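Local coordinates for protein exopolyphosphatase (Cytophaga hutchinsonii, PDB 3MDQ) that probably hydrolyses inorganic polyphosphate from the chain end, releasing orthophosphate, as an exopolyphosphatase of the Ppx/GppA family with the actin-like ATPase fold, at residues M136-G141 with G212-L217. Residues are numbered along the deposited sequence; the frame is centred on the assembly and turned at random.
With SO4 (sulfate ion), chain D.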
loop_
_atom_site.group_PDB
_atom_site.type_symbol
_atom_site.label_atom_id
_atom_site.label_comp_id
_atom_site.label_asym_id
_atom_site.label_seq_id
_atom_site.Cartn_x
_atom_site.Cartn_y
_atom_site.Cartn_z
HETATM N N MSE A 136 -9.115 1.482 -0.697
HETATM C CA MSE A 136 -8.281 0.604 -1.512
HETATM C C MSE A 136 -6.791 0.879 -1.306
HETATM O O MSE A 136 -6.351 2.036 -1.306
HETATM C CB MSE A 136 -8.677 0.686 -2.987
HETATM C CG MSE A 136 -8.497 1.962 -3.615
HETATM SE SE MSE A 136 -9.039 1.828 -5.559
HETATM C CE MSE A 136 -7.820 0.730 -6.309
ATOM N N ASP A 137 -6.029 -0.183 -1.056
ATOM C CA ASP A 137 -4.592 -0.114 -0.846
ATOM C C ASP A 137 -3.917 -0.873 -1.969
ATOM O O ASP A 137 -4.097 -2.076 -2.079
ATOM C CB ASP A 137 -4.198 -0.685 0.507
ATOM C CG ASP A 137 -2.706 -0.533 0.776
ATOM O OD1 ASP A 137 -1.887 -1.073 -0.007
ATOM O OD2 ASP A 137 -2.359 0.169 1.756
ATOM N N ILE A 138 -3.225 -0.162 -2.850
ATOM C CA ILE A 138 -2.493 -0.782 -3.962
ATOM C C ILE A 138 -1.028 -0.921 -3.626
ATOM O O ILE A 138 -0.346 0.082 -3.311
ATOM C CB ILE A 138 -2.581 0.053 -5.239
ATOM C CG1 ILE A 138 -4.037 0.191 -5.668
ATOM C CG2 ILE A 138 -1.772 -0.634 -6.340
ATOM C CD1 ILE A 138 -4.199 1.162 -6.860
ATOM N N GLY A 139 -0.561 -2.149 -3.612
ATOM C CA GLY A 139 0.843 -2.429 -3.375
ATOM C C GLY A 139 1.451 -3.135 -4.573
ATOM O O GLY A 139 0.790 -3.303 -5.591
ATOM N N GLY A 140 2.712 -3.569 -4.466
ATOM C CA GLY A 140 3.316 -4.350 -5.515
ATOM C C GLY A 140 2.834 -5.756 -5.655
ATOM O O GLY A 140 2.906 -6.339 -6.730
ATOM N N GLY A 141 2.331 -6.352 -4.569
ATOM C CA GLY A 141 1.917 -7.728 -4.575
ATOM C C GLY A 141 0.433 -7.954 -4.485
ATOM O O GLY A 141 -0.106 -8.806 -5.181
ATOM N N GLY A 212 1.587 3.815 -1.645
ATOM C CA GLY A 212 2.509 4.636 -2.409
ATOM C C GLY A 212 1.943 5.258 -3.662
ATOM O O GLY A 212 2.260 6.419 -3.972
ATOM N N THR A 213 1.164 4.511 -4.422
ATOM C CA THR A 213 0.574 5.040 -5.650
ATOM C C THR A 213 -0.281 6.264 -5.334
ATOM O O THR A 213 -0.154 7.320 -5.951
ATOM C CB THR A 213 -0.250 4.017 -6.406
ATOM O OG1 THR A 213 0.626 2.974 -6.863
ATOM C CG2 THR A 213 -0.944 4.623 -7.615
ATOM N N PHE A 214 -1.161 6.134 -4.355
ATOM C CA PHE A 214 -2.013 7.252 -3.996
ATOM C C PHE A 214 -1.229 8.433 -3.410
ATOM O O PHE A 214 -1.550 9.578 -3.701
ATOM C CB PHE A 214 -3.118 6.766 -3.058
ATOM C CG PHE A 214 -4.233 6.027 -3.753
ATOM C CD1 PHE A 214 -5.211 6.719 -4.452
ATOM C CD2 PHE A 214 -4.338 4.630 -3.671
ATOM C CE1 PHE A 214 -6.226 6.051 -5.083
ATOM C CE2 PHE A 214 -5.368 3.952 -4.279
ATOM C CZ PHE A 214 -6.324 4.644 -4.988
ATOM N N ASP A 215 -0.186 8.171 -2.633
ATOM C CA ASP A 215 0.656 9.246 -2.097
ATOM C C ASP A 215 1.298 9.998 -3.245
ATOM O O ASP A 215 1.331 11.231 -3.255
ATOM C CB ASP A 215 1.772 8.714 -1.185
ATOM C CG ASP A 215 1.272 8.105 0.100
ATOM O OD1 ASP A 215 0.138 8.361 0.507
ATOM O OD2 ASP A 215 2.080 7.360 0.750
ATOM N N THR A 216 1.785 9.249 -4.250
ATOM C CA THR A 216 2.399 9.897 -5.419
ATOM C C THR A 216 1.399 10.745 -6.219
ATOM O O THR A 216 1.729 11.859 -6.673
ATOM C CB THR A 216 3.147 8.875 -6.304
ATOM O OG1 THR A 216 4.331 8.461 -5.602
ATOM C CG2 THR A 216 3.569 9.477 -7.658
ATOM N N LEU A 217 0.162 10.266 -6.379
ATOM C CA LEU A 217 -0.850 11.036 -7.081
ATOM C C LEU A 217 -1.110 12.350 -6.340
ATOM O O LEU A 217 -1.205 13.411 -6.962
ATOM C CB LEU A 217 -2.161 10.266 -7.277
ATOM C CG LEU A 217 -2.034 8.987 -8.133
ATOM C CD1 LEU A 217 -3.362 8.224 -8.113
ATOM C CD2 LEU A 217 -1.570 9.383 -9.567
HETATM S S SO4 D . 2.323 -4.785 -0.985
HETATM O O1 SO4 D . 1.452 -5.444 -1.986
HETATM O O2 SO4 D . 3.371 -3.948 -1.651
HETATM O O3 SO4 D . 1.479 -3.935 -0.129
HETATM O O4 SO4 D . 2.765 -5.938 -0.216
HETATM O O HOH W 1 -1.338 2.744 -3.230
HETATM O O HOH W 2 1.486 1.529 -4.544
HETATM O O HOH W 3 2.666 0.550 -1.604
#
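Not one direct hydrogen bond joins Ile138 to Thr213; water fills the step between them. The carbonyl O of Ile138, last residue of strand 133-138, is hydrogen-bonded to a water 2.6 Å away, and that same water lies 2.9 Å from Thr213 OG1. A second water is hydrogen-bonded to Ile138 O at 2.8 Å and weakly accepts from Thr213 N, in the first turn of helix 212-225.

Beside these waters the contact is apolar. Phe214 reaches the strand with its CE2-CZ side: CZ sits 3.7 Å from CG of Met136, a selenomethionine, whose SE lies at the ring edge, 5.3 Å from the centroid, a Met-aromatic contact. A chi1 of 63° sets Met136 CG between backbone N and carbonyl carbon, where it meets Phe214 CZ and CE2. Ile138 CD1 meets Phe214 CE2 at 4.0 Å. Replacing Phe214 with an alanine would probably open a gap beside Met136 and Ile138 and take one neighbour from Ile280.

Past the strand, Gly140 N and Gly141 N each hydrogen-bond a sulfate, probably from the crystallisation liquor. Apolar side chains and bridging waters thus join helix to strand, while the glycine turn offers N-H groups to an anion, consistent with a phosphate-binding loop of the actin-like ATPase fold.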